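Local structure of protein ten1 (Schizosaccharomyces pombe, 3KF6) at residues K8-F11 against I12-N16; D17-D20 against G21-L24; Q31-N35 against G36-L40; R71-Q74 against D75-D79; Q96-S99 against E100-C104. The protein is required for telomere maintenance, pairing with Stn1 in a complex that resembles Rpa2-Rpa3 and having single-stranded telomeric DNA binding among its functions. One frame throughout, in Å; residues are numbered along the deposited sequence.

Contact 1: residues K8-F11 against I12-N16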
loop_
_atom_site.group_PDB
_atom_site.type_symbol
_atom_site.label_atom_id
_atom_site.label_comp_id
_atom_site.label_asym_id
_atom_site.label_seq_id
_atom_site.Cartn_x
_atom_site.Cartn_y
_atom_site.Cartn_z
ATOM N N LYS B 8 -5.458 -5.206 5.088
ATOM C CA LYS B 8 -6.589 -5.613 4.260
ATOM C C LYS B 8 -7.364 -4.340 3.957
ATOM O O LYS B 8 -7.829 -3.659 4.875
ATOM C CB LYS B 8 -7.506 -6.587 5.007
ATOM C CG LYS B 8 -7.079 -8.037 4.915
ATOM C CD LYS B 8 -7.996 -8.931 5.740
ATOM C CE LYS B 8 -9.452 -8.831 5.306
ATOM N NZ LYS B 8 -10.341 -9.617 6.223
ATOM N N LEU B 9 -7.489 -4.017 2.676
ATOM C CA LEU B 9 -8.210 -2.825 2.246
ATOM C C LEU B 9 -9.700 -3.135 2.246
ATOM O O LEU B 9 -10.170 -3.944 1.445
ATOM C CB LEU B 9 -7.743 -2.422 0.847
ATOM C CG LEU B 9 -8.350 -1.164 0.231
ATOM C CD1 LEU B 9 -8.016 0.057 1.088
ATOM C CD2 LEU B 9 -7.796 -0.998 -1.184
ATOM N N ILE B 10 -10.443 -2.476 3.133
ATOM C CA ILE B 10 -11.878 -2.729 3.259
ATOM C C ILE B 10 -12.705 -1.468 3.494
ATOM O O ILE B 10 -12.174 -0.370 3.598
ATOM C CB ILE B 10 -12.155 -3.653 4.448
ATOM C CG1 ILE B 10 -11.665 -2.981 5.735
ATOM C CG2 ILE B 10 -11.455 -4.989 4.257
ATOM C CD1 ILE B 10 -12.041 -3.729 7.002
ATOM N N PHE B 11 -14.021 -1.647 3.576
ATOM C CA PHE B 11 -14.920 -0.542 3.867
ATOM C C PHE B 11 -15.197 -0.646 5.357
ATOM O O PHE B 11 -15.025 -1.712 5.949
ATOM C CB PHE B 11 -16.247 -0.685 3.111
ATOM C CG PHE B 11 -16.113 -0.590 1.625
ATOM C CD1 PHE B 11 -16.147 -1.737 0.841
ATOM C CD2 PHE B 11 -15.945 0.643 1.008
ATOM C CE1 PHE B 11 -16.015 -1.655 -0.545
ATOM C CE2 PHE B 11 -15.812 0.735 -0.375
ATOM C CZ PHE B 11 -15.849 -0.419 -1.152
ATOM N N ILE B 12 -15.616 0.454 5.971
ATOM C CA ILE B 12 -15.907 0.423 7.393
ATOM C C ILE B 12 -16.977 -0.621 7.703
ATOM O O ILE B 12 -16.903 -1.305 8.726
ATOM C CB ILE B 12 -16.351 1.812 7.896
ATOM C CG1 ILE B 12 -15.123 2.729 7.976
ATOM C CG2 ILE B 12 -17.034 1.693 9.264
ATOM C CD1 ILE B 12 -15.432 4.143 8.426
ATOM N N ASN B 13 -17.955 -0.759 6.811
ATOM C CA ASN B 13 -19.028 -1.726 7.016
ATOM C C ASN B 13 -18.558 -3.182 7.007
ATOM O O ASN B 13 -19.348 -4.087 7.283
ATOM C CB ASN B 13 -20.131 -1.534 5.964
ATOM C CG ASN B 13 -19.652 -1.788 4.549
ATOM O OD1 ASN B 13 -19.105 -2.848 4.247
ATOM N ND2 ASN B 13 -19.870 -0.816 3.666
ATOM N N GLN B 14 -17.285 -3.413 6.695
ATOM C CA GLN B 14 -16.745 -4.774 6.658
ATOM C C GLN B 14 -15.831 -5.071 7.840
ATOM O O GLN B 14 -15.363 -6.195 8.006
ATOM C CB GLN B 14 -15.956 -5.013 5.364
ATOM C CG GLN B 14 -16.746 -4.817 4.086
ATOM C CD GLN B 14 -15.865 -4.927 2.857
ATOM O OE1 GLN B 14 -14.847 -4.240 2.750
ATOM N NE2 GLN B 14 -16.249 -5.793 1.922
ATOM N N ILE B 15 -15.566 -4.064 8.663
ATOM C CA ILE B 15 -14.682 -4.258 9.802
ATOM C C ILE B 15 -15.125 -5.397 10.718
ATOM O O ILE B 15 -14.295 -6.173 11.187
ATOM C CB ILE B 15 -14.544 -2.957 10.620
ATOM C CG1 ILE B 15 -13.821 -1.905 9.773
ATOM C CG2 ILE B 15 -13.769 -3.222 11.901
ATOM C CD1 ILE B 15 -13.733 -0.534 10.419
ATOM N N ASN B 16 -16.428 -5.499 10.961
ATOM C CA ASN B 16 -16.951 -6.546 11.831
ATOM C C ASN B 16 -16.932 -7.929 11.185
ATOM O O ASN B 16 -17.307 -8.917 11.816
ATOM C CB ASN B 16 -18.370 -6.200 12.291
ATOM C CG ASN B 16 -18.409 -4.958 13.158
ATOM O OD1 ASN B 16 -17.532 -4.748 13.996
ATOM N ND2 ASN B 16 -19.434 -4.133 12.970
#
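Gln14 sets CG beside its backbone N (chi1 -59°) and then runs extended, a course that carries its amide alongside the Phe11 side chain, both pointing the same way. Phe11 likewise keeps CG beside its own N, and its ring stands 51° from the amide plane. The reward is a reciprocal pair of hydrogen bonds. Phe11 N donates to Gln14 OE1 over 2.8 Å, nearly straight at 165°. In return Gln14 N reaches Phe11 O at 2.9 Å. OE1 lies close to carbon too, with Ile10 CB at 3.2 Å and Phe11 CD1 at 3.4 Å, and it accepts a further hydrogen bond from Gln102 of the helix 91-103, so two donors fix the rotation of the amide. On the apolar side Ile10 crosses Ile15 at about a right angle, CD1 of Ile10 meeting CG1 of Ile15 at 3.8 Å. Asn13 adds a lighter touch, its ND2 3.7 Å from Phe11 CB. The result is a turn from Phe11 to Gln14, closed by the backbone bond of Gln14 N to Phe11 O and tied back by Phe11 N to the side-chain OE1, which follows strand 8-9 of the OB fold.

Contact 2: residues D17-D20 against G21-L24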
loop_
_atom_site.group_PDB
_atom_site.type_symbol
_atom_site.label_atom_id
_atom_site.label_comp_id
_atom_site.label_asym_id
_atom_site.label_seq_id
_atom_site.Cartn_x
_atom_site.Cartn_y
_atom_site.Cartn_z
ATOM N N ASP B 17 -16.505 -7.995 9.928
ATOM C CA ASP B 17 -16.409 -9.270 9.225
ATOM C C ASP B 17 -14.988 -9.803 9.362
ATOM O O ASP B 17 -14.703 -10.938 8.984
ATOM C CB ASP B 17 -16.726 -9.112 7.733
ATOM C CG ASP B 17 -18.162 -8.719 7.475
ATOM O OD1 ASP B 17 -19.055 -9.311 8.107
ATOM O OD2 ASP B 17 -18.398 -7.828 6.630
ATOM N N CYS B 18 -14.097 -8.977 9.903
ATOM C CA CYS B 18 -12.698 -9.364 10.059
ATOM C C CYS B 18 -12.333 -9.820 11.468
ATOM O O CYS B 18 -13.056 -9.555 12.428
ATOM C CB CYS B 18 -11.796 -8.207 9.623
ATOM S SG CYS B 18 -12.145 -7.639 7.933
ATOM N N LYS B 19 -11.201 -10.508 11.575
ATOM C CA LYS B 19 -10.718 -11.046 12.845
ATOM C C LYS B 19 -9.925 -10.044 13.675
ATOM O O LYS B 19 -9.210 -9.200 13.134
ATOM C CB LYS B 19 -9.836 -12.266 12.578
ATOM C CG LYS B 19 -10.482 -13.318 11.694
ATOM C CD LYS B 19 -9.496 -14.416 11.339
ATOM C CE LYS B 19 -10.128 -15.440 10.419
ATOM N NZ LYS B 19 -11.325 -16.073 11.045
ATOM N N ASP B 20 -10.045 -10.150 14.995
ATOM C CA ASP B 20 -9.318 -9.257 15.891
ATOM C C ASP B 20 -7.814 -9.460 15.716
ATOM O O ASP B 20 -7.346 -10.590 15.579
ATOM C CB ASP B 20 -9.702 -9.522 17.350
ATOM C CG ASP B 20 -11.168 -9.255 17.630
ATOM O OD1 ASP B 20 -11.764 -8.396 16.947
ATOM O OD2 ASP B 20 -11.725 -9.896 18.547
ATOM N N GLY B 21 -7.066 -8.360 15.720
ATOM C CA GLY B 21 -5.624 -8.425 15.566
ATOM C C GLY B 21 -5.190 -8.236 14.122
ATOM O O GLY B 21 -4.017 -8.030 13.825
ATOM N N GLN B 22 -6.155 -8.301 13.220
ATOM C CA GLN B 22 -5.899 -8.152 11.796
ATOM C C GLN B 22 -5.653 -6.688 11.434
ATOM O O GLN B 22 -6.361 -5.799 11.909
ATOM C CB GLN B 22 -7.106 -8.696 11.047
ATOM C CG GLN B 22 -7.022 -8.740 9.554
ATOM C CD GLN B 22 -8.252 -9.403 8.983
ATOM O OE1 GLN B 22 -8.485 -10.593 9.199
ATOM N NE2 GLN B 22 -9.063 -8.633 8.273
ATOM N N LYS B 23 -4.636 -6.438 10.611
ATOM C CA LYS B 23 -4.337 -5.070 10.186
ATOM C C LYS B 23 -5.308 -4.698 9.075
ATOM O O LYS B 23 -5.469 -5.440 8.111
ATOM C CB LYS B 23 -2.905 -4.958 9.675
ATOM C CG LYS B 23 -2.535 -3.542 9.227
ATOM C CD LYS B 23 -1.094 -3.460 8.728
ATOM C CE LYS B 23 -0.090 -3.728 9.836
ATOM N NZ LYS B 23 1.318 -3.678 9.346
ATOM N N LEU B 24 -5.935 -3.531 9.205
ATOM C CA LEU B 24 -6.928 -3.086 8.235
ATOM C C LEU B 24 -6.658 -1.673 7.741
ATOM O O LEU B 24 -6.106 -0.854 8.466
ATOM C CB LEU B 24 -8.318 -3.085 8.877
ATOM C CG LEU B 24 -8.759 -4.320 9.665
ATOM C CD1 LEU B 24 -10.052 -4.010 10.422
ATOM C CD2 LEU B 24 -8.952 -5.485 8.707
#
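A type II beta turn from Lys19 to Gln22 leads the chain into strand 23-34 of the OB fold, and Gln22 N closes it on Lys19 O at 3.2 Å with an N-H...O angle of 150°. Gly21 occupies the third position with positive phi (95°); a CB there would collide with Asp20 O, which accounts for a residue without a side chain. Below the turn, the Gln22 chain folds back over the residues before it. Its CG lies opposite the backbone N (chi1 -176°), the chain then runs extended, and CB passes 3.0 Å from Lys19 O while the amide carbon CD stands 3.8 Å from Cys18 CB. The Cys18 thiol is also covered by Leu24, whose CD2 lies 3.9 Å from SG. Replacing Gln22 with an alanine would probably uncover the flank of Cys18 and leave a gap between it and the turn. Asp20 turns its carboxylate to Lys72, which forms a salt bridge with OD1. The chemistry is therefore divided: a single backbone bond shapes the turn, a sulfur-methyl contact packs Cys18 against Leu24, and the charge of Asp20 is spent on the neighbouring strand 65-74.

Contact 3: residues Q31-N35 against G36-L40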
loop_
_atom_site.group_PDB
_atom_site.type_symbol
_atom_site.label_atom_id
_atom_site.label_comp_id
_atom_site.label_asym_id
_atom_site.label_seq_id
_atom_site.Cartn_x
_atom_site.Cartn_y
_atom_site.Cartn_z
ATOM N N GLN B 31 -16.847 11.940 12.632
ATOM C CA GLN B 31 -18.131 12.262 13.246
ATOM C C GLN B 31 -17.877 12.965 14.576
ATOM O O GLN B 31 -18.604 13.890 14.951
ATOM C CB GLN B 31 -18.951 10.990 13.478
ATOM C CG GLN B 31 -20.329 11.247 14.086
ATOM C CD GLN B 31 -21.138 12.251 13.286
ATOM O OE1 GLN B 31 -21.276 12.127 12.067
ATOM N NE2 GLN B 31 -21.686 13.250 13.971
ATOM N N SER B 32 -16.842 12.520 15.283
ATOM C CA SER B 32 -16.480 13.104 16.570
ATOM C C SER B 32 -15.078 12.675 16.999
ATOM O O SER B 32 -14.561 11.654 16.546
ATOM C CB SER B 32 -17.495 12.697 17.641
ATOM O OG SER B 32 -17.504 11.293 17.826
ATOM N N TYR B 33 -14.472 13.460 17.883
ATOM C CA TYR B 33 -13.126 13.184 18.368
ATOM C C TYR B 33 -13.020 13.620 19.827
ATOM O O TYR B 33 -12.796 14.798 20.116
ATOM C CB TYR B 33 -12.123 13.941 17.488
ATOM C CG TYR B 33 -10.667 13.826 17.883
ATOM C CD1 TYR B 33 -10.097 12.591 18.190
ATOM C CD2 TYR B 33 -9.841 14.952 17.891
ATOM C CE1 TYR B 33 -8.740 12.480 18.493
ATOM C CE2 TYR B 33 -8.484 14.851 18.189
ATOM C CZ TYR B 33 -7.940 13.613 18.489
ATOM O OH TYR B 33 -6.596 13.506 18.779
ATOM N N LYS B 34 -13.188 12.667 20.743
ATOM C CA LYS B 34 -13.132 12.963 22.175
ATOM C C LYS B 34 -12.533 11.827 23.005
ATOM O O LYS B 34 -12.672 10.654 22.663
ATOM C CB LYS B 34 -14.540 13.249 22.700
ATOM C CG LYS B 34 -15.446 12.021 22.687
ATOM C CD LYS B 34 -16.808 12.302 23.305
ATOM C CE LYS B 34 -17.654 11.034 23.352
ATOM N NZ LYS B 34 -18.983 11.261 23.986
ATOM N N ASN B 35 -11.879 12.190 24.105
ATOM C CA ASN B 35 -11.278 11.219 25.016
ATOM C C ASN B 35 -10.419 10.158 24.340
ATOM O O ASN B 35 -10.509 8.975 24.675
ATOM C CB ASN B 35 -12.373 10.532 25.836
ATOM C CG ASN B 35 -12.995 11.455 26.868
ATOM O OD1 ASN B 35 -14.080 11.185 27.390
ATOM N ND2 ASN B 35 -12.300 12.544 27.182
ATOM N N GLY B 36 -9.585 10.583 23.397
ATOM C CA GLY B 36 -8.716 9.653 22.701
ATOM C C GLY B 36 -9.451 8.733 21.747
ATOM O O GLY B 36 -8.861 7.806 21.192
ATOM N N ILE B 37 -10.741 8.987 21.553
ATOM C CA ILE B 37 -11.548 8.165 20.662
ATOM C C ILE B 37 -12.063 8.951 19.466
ATOM O O ILE B 37 -12.750 9.959 19.613
ATOM C CB ILE B 37 -12.747 7.543 21.416
ATOM C CG1 ILE B 37 -12.248 6.468 22.389
ATOM C CG2 ILE B 37 -13.747 6.953 20.432
ATOM C CD1 ILE B 37 -11.429 5.370 21.733
ATOM N N LEU B 38 -11.718 8.468 18.279
ATOM C CA LEU B 38 -12.137 9.089 17.036
ATOM C C LEU B 38 -13.239 8.211 16.452
ATOM O O LEU B 38 -13.029 7.022 16.214
ATOM C CB LEU B 38 -10.951 9.146 16.072
ATOM C CG LEU B 38 -10.951 10.126 14.900
ATOM C CD1 LEU B 38 -9.828 9.722 13.951
ATOM C CD2 LEU B 38 -12.290 10.117 14.181
ATOM N N ARG B 39 -14.417 8.787 16.234
ATOM C CA ARG B 39 -15.519 8.023 15.670
ATOM C C ARG B 39 -15.623 8.351 14.187
ATOM O O ARG B 39 -15.813 9.507 13.812
ATOM C CB ARG B 39 -16.830 8.365 16.388
ATOM C CG ARG B 39 -18.031 7.559 15.907
ATOM C CD ARG B 39 -19.197 7.667 16.884
ATOM N NE ARG B 39 -20.355 6.884 16.459
ATOM C CZ ARG B 39 -21.224 7.269 15.529
ATOM N NH1 ARG B 39 -21.074 8.438 14.923
ATOM N NH2 ARG B 39 -22.246 6.484 15.207
ATOM N N LEU B 40 -15.471 7.329 13.346
ATOM C CA LEU B 40 -15.550 7.514 11.902
ATOM C C LEU B 40 -16.766 6.811 11.334
ATOM O O LEU B 40 -17.156 5.742 11.802
ATOM C CB LEU B 40 -14.304 6.963 11.213
ATOM C CG LEU B 40 -12.969 7.641 11.495
ATOM C CD1 LEU B 40 -11.893 6.973 10.652
ATOM C CD2 LEU B 40 -13.050 9.117 11.154
HETATM O O HOH W 1 -15.562 10.303 19.562
#
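Ser32 and Arg39 face each other as an antiparallel hydrogen-bonded pair, and the close-knit part of this hairpin is its backbone: the strand axes approach to 4.8 Å and run 175° apart. Arg39 N donates to Ser32 O at 2.9 Å, while Arg39 O accepts from Gln31 N, also at 2.9 Å. Gln31 and Ser32 thus both oppose Arg39, which defines a classic beta bulge. At the far end Lys34 and Ile37 bond in both directions, Ile37 N meeting Lys34 O at 2.8 Å, and the type I' turn with Asn35 and Gly36 at its corners closes the hairpin. Between these pairs Tyr33 and Leu38 form a non-hydrogen-bonded pair. Their side chains cross obliquely with only a light touch, Tyr33 CD1 to Leu38 CB at 4.1 Å, and Leu38 continues inward to Leu66 while Tyr33 packs on Val51, Leu55 and Pro56.

The face carrying Ser32, Lys34, Ile37 and Arg39 is the solvent side, where Lys34 and Arg39 are exposed and a water takes part. Ser32 holds OG between its backbone N and carbonyl carbon (chi1 62°), where it lies 3.3 Å from Arg39 CB and shares the water with Ile37 O. That water donates to the carbonyl and is 2.8 Å from Ser32 OG. Arg39 stretches out beside Gln31, the amide turned 71° from its guanidinium. Cohesion consequently rests on main-chain bonds, one of whose acceptors, Ile37 O, also takes the water from Ser32 OG, whereas Gln31 lends its aliphatic CG to the in-plane edge of the Arg39 guanidinium.

Contact 4: residues R71-Q74 against D75-D79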
loop_
_atom_site.group_PDB
_atom_site.type_symbol
_atom_site.label_atom_id
_atom_site.label_comp_id
_atom_site.label_asym_id
_atom_site.label_seq_id
_atom_site.Cartn_x
_atom_site.Cartn_y
_atom_site.Cartn_z
ATOM N N ARG B 71 -5.213 -1.888 13.684
ATOM C CA ARG B 71 -5.544 -3.277 13.983
ATOM C C ARG B 71 -6.877 -3.367 14.703
ATOM O O ARG B 71 -7.166 -2.570 15.599
ATOM C CB ARG B 71 -4.467 -3.916 14.864
ATOM C CG ARG B 71 -3.135 -4.121 14.192
ATOM C CD ARG B 71 -2.210 -4.964 15.069
ATOM N NE ARG B 71 -0.892 -5.075 14.462
ATOM C CZ ARG B 71 -0.631 -5.789 13.372
ATOM N NH1 ARG B 71 -1.598 -6.470 12.771
ATOM N NH2 ARG B 71 0.594 -5.794 12.868
ATOM N N LYS B 72 -7.690 -4.340 14.311
ATOM C CA LYS B 72 -8.987 -4.535 14.941
ATOM C C LYS B 72 -8.775 -5.059 16.358
ATOM O O LYS B 72 -8.091 -6.064 16.556
ATOM C CB LYS B 72 -9.821 -5.533 14.129
ATOM C CG LYS B 72 -11.203 -5.824 14.697
ATOM C CD LYS B 72 -12.050 -6.568 13.670
ATOM C CE LYS B 72 -13.469 -6.821 14.159
ATOM N NZ LYS B 72 -13.525 -7.914 15.163
ATOM N N ARG B 73 -9.355 -4.366 17.336
ATOM C CA ARG B 73 -9.243 -4.757 18.741
ATOM C C ARG B 73 -10.354 -5.753 19.063
ATOM O O ARG B 73 -10.125 -6.787 19.692
ATOM C CB ARG B 73 -9.371 -3.524 19.639
ATOM C CG ARG B 73 -9.342 -3.829 21.126
ATOM C CD ARG B 73 -9.779 -2.627 21.952
ATOM N NE ARG B 73 -8.881 -1.484 21.812
ATOM C CZ ARG B 73 -9.045 -0.329 22.450
ATOM N NH1 ARG B 73 -10.076 -0.164 23.271
ATOM N NH2 ARG B 73 -8.180 0.660 22.273
ATOM N N GLN B 74 -11.559 -5.413 18.623
ATOM C CA GLN B 74 -12.753 -6.233 18.792
ATOM C C GLN B 74 -13.802 -5.577 17.900
ATOM O O GLN B 74 -13.538 -4.529 17.309
ATOM C CB GLN B 74 -13.212 -6.252 20.258
ATOM C CG GLN B 74 -13.484 -4.888 20.855
ATOM C CD GLN B 74 -13.973 -4.956 22.286
ATOM O OE1 GLN B 74 -15.085 -5.410 22.553
ATOM N NE2 GLN B 74 -13.140 -4.506 23.219
ATOM N N ASP B 75 -14.982 -6.175 17.783
ATOM C CA ASP B 75 -16.002 -5.586 16.925
ATOM C C ASP B 75 -16.216 -4.107 17.231
ATOM O O ASP B 75 -16.333 -3.707 18.390
ATOM C CB ASP B 75 -17.331 -6.334 17.058
ATOM C CG ASP B 75 -17.267 -7.740 16.492
ATOM O OD1 ASP B 75 -16.691 -7.919 15.396
ATOM O OD2 ASP B 75 -17.805 -8.665 17.134
ATOM N N GLY B 76 -16.241 -3.299 16.174
ATOM C CA GLY B 76 -16.462 -1.869 16.313
ATOM C C GLY B 76 -15.331 -1.009 16.851
ATOM O O GLY B 76 -15.510 0.198 17.014
ATOM N N ILE B 77 -14.170 -1.599 17.121
ATOM C CA ILE B 77 -13.054 -0.820 17.653
ATOM C C ILE B 77 -11.734 -1.147 16.959
ATOM O O ILE B 77 -11.355 -2.310 16.821
ATOM C CB ILE B 77 -12.908 -1.044 19.180
ATOM C CG1 ILE B 77 -11.969 0.001 19.792
ATOM C CG2 ILE B 77 -12.401 -2.435 19.447
ATOM C CD1 ILE B 77 -10.505 -0.204 19.500
ATOM N N VAL B 78 -11.038 -0.099 16.532
ATOM C CA VAL B 78 -9.767 -0.239 15.838
ATOM C C VAL B 78 -8.663 0.576 16.505
ATOM O O VAL B 78 -8.853 1.754 16.816
ATOM C CB VAL B 78 -9.882 0.239 14.366
ATOM C CG1 VAL B 78 -8.501 0.298 13.731
ATOM C CG2 VAL B 78 -10.801 -0.690 13.576
ATOM N N ASP B 79 -7.517 -0.056 16.730
ATOM C CA ASP B 79 -6.365 0.623 17.312
ATOM C C ASP B 79 -5.582 1.212 16.142
ATOM O O ASP B 79 -5.004 0.479 15.341
ATOM C CB ASP B 79 -5.487 -0.363 18.088
ATOM C CG ASP B 79 -6.011 -0.638 19.483
ATOM O OD1 ASP B 79 -6.142 0.327 20.267
ATOM O OD2 ASP B 79 -6.290 -1.814 19.799
#
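Arg73 lies slantwise over Ile77 and rests on it from CB outward. CB lies 3.2 Å from Ile77 CG2, CG passes the same methyl, and CD is 3.5 Å from Ile77 CD1. A bend at chi3 (-64°) then lays the guanidinium over that methyl: Ile77 CD1 sits against one face, offset toward the rim, 3.1 Å from NE, with CZ and NH1 beside it. Gripping side-on, NE meets Asp79 OD2 at 3.3 Å, straight (179°), and NH2 meets Asp79 OD1 at 2.9 Å, both on the syn side of a carboxylate turned 36° from the guanidinium plane. NH2 also serves Asp50, so two acids share the arginine. An alanine in place of Asp79 would probably leave NE without its mate and let the guanidinium swing on its tie to Asp50. Behind this, Arg73 N donates to Ile77 O at 2.9 Å, Arg73 and Gln74 opposite Ile77 making a classic beta bulge. Lys72 NZ forms salt bridges with Asp75 OD1 (3.2 Å) and Asp20 OD1. Strand 23-34 flanks this hairpin of strands 65-74 and 77-85, Leu24 against Lys72 and Lys23 against Arg71, as does strand 45-50 through Val78 and Thr48.

Contact 5: residues Q96-S99 against E100-C104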
loop_
_atom_site.group_PDB
_atom_site.type_symbol
_atom_site.label_atom_id
_atom_site.label_comp_id
_atom_site.label_asym_id
_atom_site.label_seq_id
_atom_site.Cartn_x
_atom_site.Cartn_y
_atom_site.Cartn_z
ATOM N N GLN B 96 -15.161 2.264 -5.866
ATOM C CA GLN B 96 -15.201 1.383 -7.027
ATOM C C GLN B 96 -13.952 0.500 -7.040
ATOM O O GLN B 96 -14.041 -0.711 -7.223
ATOM C CB GLN B 96 -15.270 2.205 -8.315
ATOM C CG GLN B 96 -15.072 1.399 -9.606
ATOM C CD GLN B 96 -15.146 2.266 -10.853
ATOM O OE1 GLN B 96 -14.568 3.348 -10.901
ATOM N NE2 GLN B 96 -15.850 1.784 -11.873
ATOM N N MET B 97 -12.788 1.103 -6.815
ATOM C CA MET B 97 -11.546 0.339 -6.823
ATOM C C MET B 97 -11.382 -0.587 -5.623
ATOM O O MET B 97 -10.795 -1.659 -5.751
ATOM C CB MET B 97 -10.334 1.270 -6.932
ATOM C CG MET B 97 -10.314 2.120 -8.198
ATOM S SD MET B 97 -10.705 1.207 -9.720
ATOM C CE MET B 97 -11.411 2.535 -10.715
ATOM N N VAL B 98 -11.876 -0.182 -4.453
ATOM C CA VAL B 98 -11.775 -1.037 -3.277
ATOM C C VAL B 98 -12.591 -2.294 -3.556
ATOM O O VAL B 98 -12.158 -3.402 -3.260
ATOM C CB VAL B 98 -12.342 -0.366 -1.999
ATOM C CG1 VAL B 98 -12.445 -1.390 -0.870
ATOM C CG2 VAL B 98 -11.445 0.780 -1.573
ATOM N N SER B 99 -13.777 -2.102 -4.123
ATOM C CA SER B 99 -14.647 -3.223 -4.450
ATOM C C SER B 99 -14.012 -4.119 -5.500
ATOM O O SER B 99 -14.008 -5.335 -5.351
ATOM C CB SER B 99 -16.006 -2.729 -4.951
ATOM O OG SER B 99 -16.794 -2.255 -3.877
ATOM N N GLU B 100 -13.460 -3.517 -6.553
ATOM C CA GLU B 100 -12.828 -4.301 -7.611
ATOM C C GLU B 100 -11.658 -5.123 -7.092
ATOM O O GLU B 100 -11.488 -6.280 -7.470
ATOM C CB GLU B 100 -12.351 -3.393 -8.747
ATOM C CG GLU B 100 -13.452 -2.911 -9.658
ATOM C CD GLU B 100 -14.267 -4.063 -10.222
ATOM O OE1 GLU B 100 -15.415 -4.254 -9.771
ATOM O OE2 GLU B 100 -13.752 -4.783 -11.104
ATOM N N ARG B 101 -10.844 -4.530 -6.225
ATOM C CA ARG B 101 -9.705 -5.257 -5.681
ATOM C C ARG B 101 -10.125 -6.471 -4.865
ATOM O O ARG B 101 -9.399 -7.457 -4.804
ATOM C CB ARG B 101 -8.833 -4.340 -4.819
ATOM C CG ARG B 101 -8.073 -3.322 -5.629
ATOM C CD ARG B 101 -6.979 -2.694 -4.815
ATOM N NE ARG B 101 -6.029 -3.691 -4.319
ATOM C CZ ARG B 101 -4.939 -3.387 -3.622
ATOM N NH1 ARG B 101 -4.662 -2.119 -3.348
ATOM N NH2 ARG B 101 -4.136 -4.349 -3.182
ATOM N N GLN B 102 -11.290 -6.402 -4.230
ATOM C CA GLN B 102 -11.769 -7.524 -3.428
ATOM C C GLN B 102 -12.343 -8.609 -4.334
ATOM O O GLN B 102 -12.277 -9.797 -4.013
ATOM C CB GLN B 102 -12.844 -7.054 -2.434
ATOM C CG GLN B 102 -12.333 -6.066 -1.402
ATOM C CD GLN B 102 -13.401 -5.633 -0.406
ATOM O OE1 GLN B 102 -14.598 -5.823 -0.626
ATOM N NE2 GLN B 102 -12.967 -5.028 0.689
ATOM N N LYS B 103 -12.879 -8.196 -5.478
ATOM C CA LYS B 103 -13.499 -9.131 -6.415
ATOM C C LYS B 103 -12.571 -9.737 -7.473
ATOM O O LYS B 103 -12.816 -10.855 -7.939
ATOM C CB LYS B 103 -14.684 -8.453 -7.103
ATOM C CG LYS B 103 -15.767 -7.990 -6.131
ATOM C CD LYS B 103 -16.845 -7.183 -6.842
ATOM C CE LYS B 103 -17.854 -6.613 -5.853
ATOM N NZ LYS B 103 -18.621 -7.674 -5.139
ATOM N N CYS B 104 -11.520 -9.011 -7.859
ATOM C CA CYS B 104 -10.579 -9.510 -8.868
ATOM C C CYS B 104 -9.443 -10.282 -8.201
ATOM O O CYS B 104 -8.896 -9.851 -7.184
ATOM C CB CYS B 104 -10.012 -8.349 -9.690
ATOM S SG CYS B 104 -11.277 -7.358 -10.507
HETATM O O HOH W 2 -17.046 -5.099 -2.454
#
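Val98 and Gln102 lie side by side one helical turn apart, pointing the same way, with Val98 CG1 4.0 Å from Gln102 NE2. Gln102 places CG beside its backbone N (chi1 -64°) and extends from there, a path that takes CG to 3.3 Å from Val98 O and sends the amide along the flank of the valine. Three residues apart, Ser99 and Gln102 are joined through a water: it donates to Gln102 OE1 at 3.1 Å and stands 3.2 Å from Ser99 OG, spanning the gap between two side chains that do not touch directly. Ser99 OG also has a weak hydrogen bond to Arg95 O behind it.

Lys103 and Arg101 lean back over the preceding turn with their methylenes. Lys103 CG lies 3.3 Å from Ser99 O, and Arg101 CG comes to 3.2 Å from Met97 O, after which a bend at chi3 (59°) leads the guanidinium away from the turn. Beneath them run i to i+4 backbone bonds: Glu100 N to Gln96 O and Arg101 N to Met97 O are both 2.9 Å, whereas Gln102 N to Val98 O is longer. Cys104 is the first residue to depart from helical angles.

The sides of this helix serve different neighbours. Val98, Ser99 and Gln102 face the 8-16 region, where Phe11 packs on the first two and Gln102 NE2 bonds to Gln14 and to Leu9 O. Met97, Glu100 and Arg101 meet the Stn1 chain: Arg101, which touches Leu9 as well, hydrogen-bonds through NH1 to the backbone O of Asp72 of Stn1 and makes a cation-pi contact with Trp136 of Stn1.

How the contacts relate
The five contacts follow in series along the chain, and the first four reach one curled sheet of the OB fold. Contacts 1 and 2 have centres about 9 Å apart and meet where strand 8-9 lies parallel to strand 23-34. Contact 4 lies about 7 Å from contact 2, centre to centre, joined by the Asp20-Lys72 salt bridge. Contact 3, at the other end of strand 23-34, is about 20 Å from contact 2 between centres, with nearest atoms about 10 Å apart. Contact 5 belongs to C-terminal helix 91-103, touches contact 1 through Gln102, and lies about 28 Å from contact 3 between centres. The barrel is tied locally, while its helix offers Met97, Glu100, Arg101 and Cys104 to Stn1.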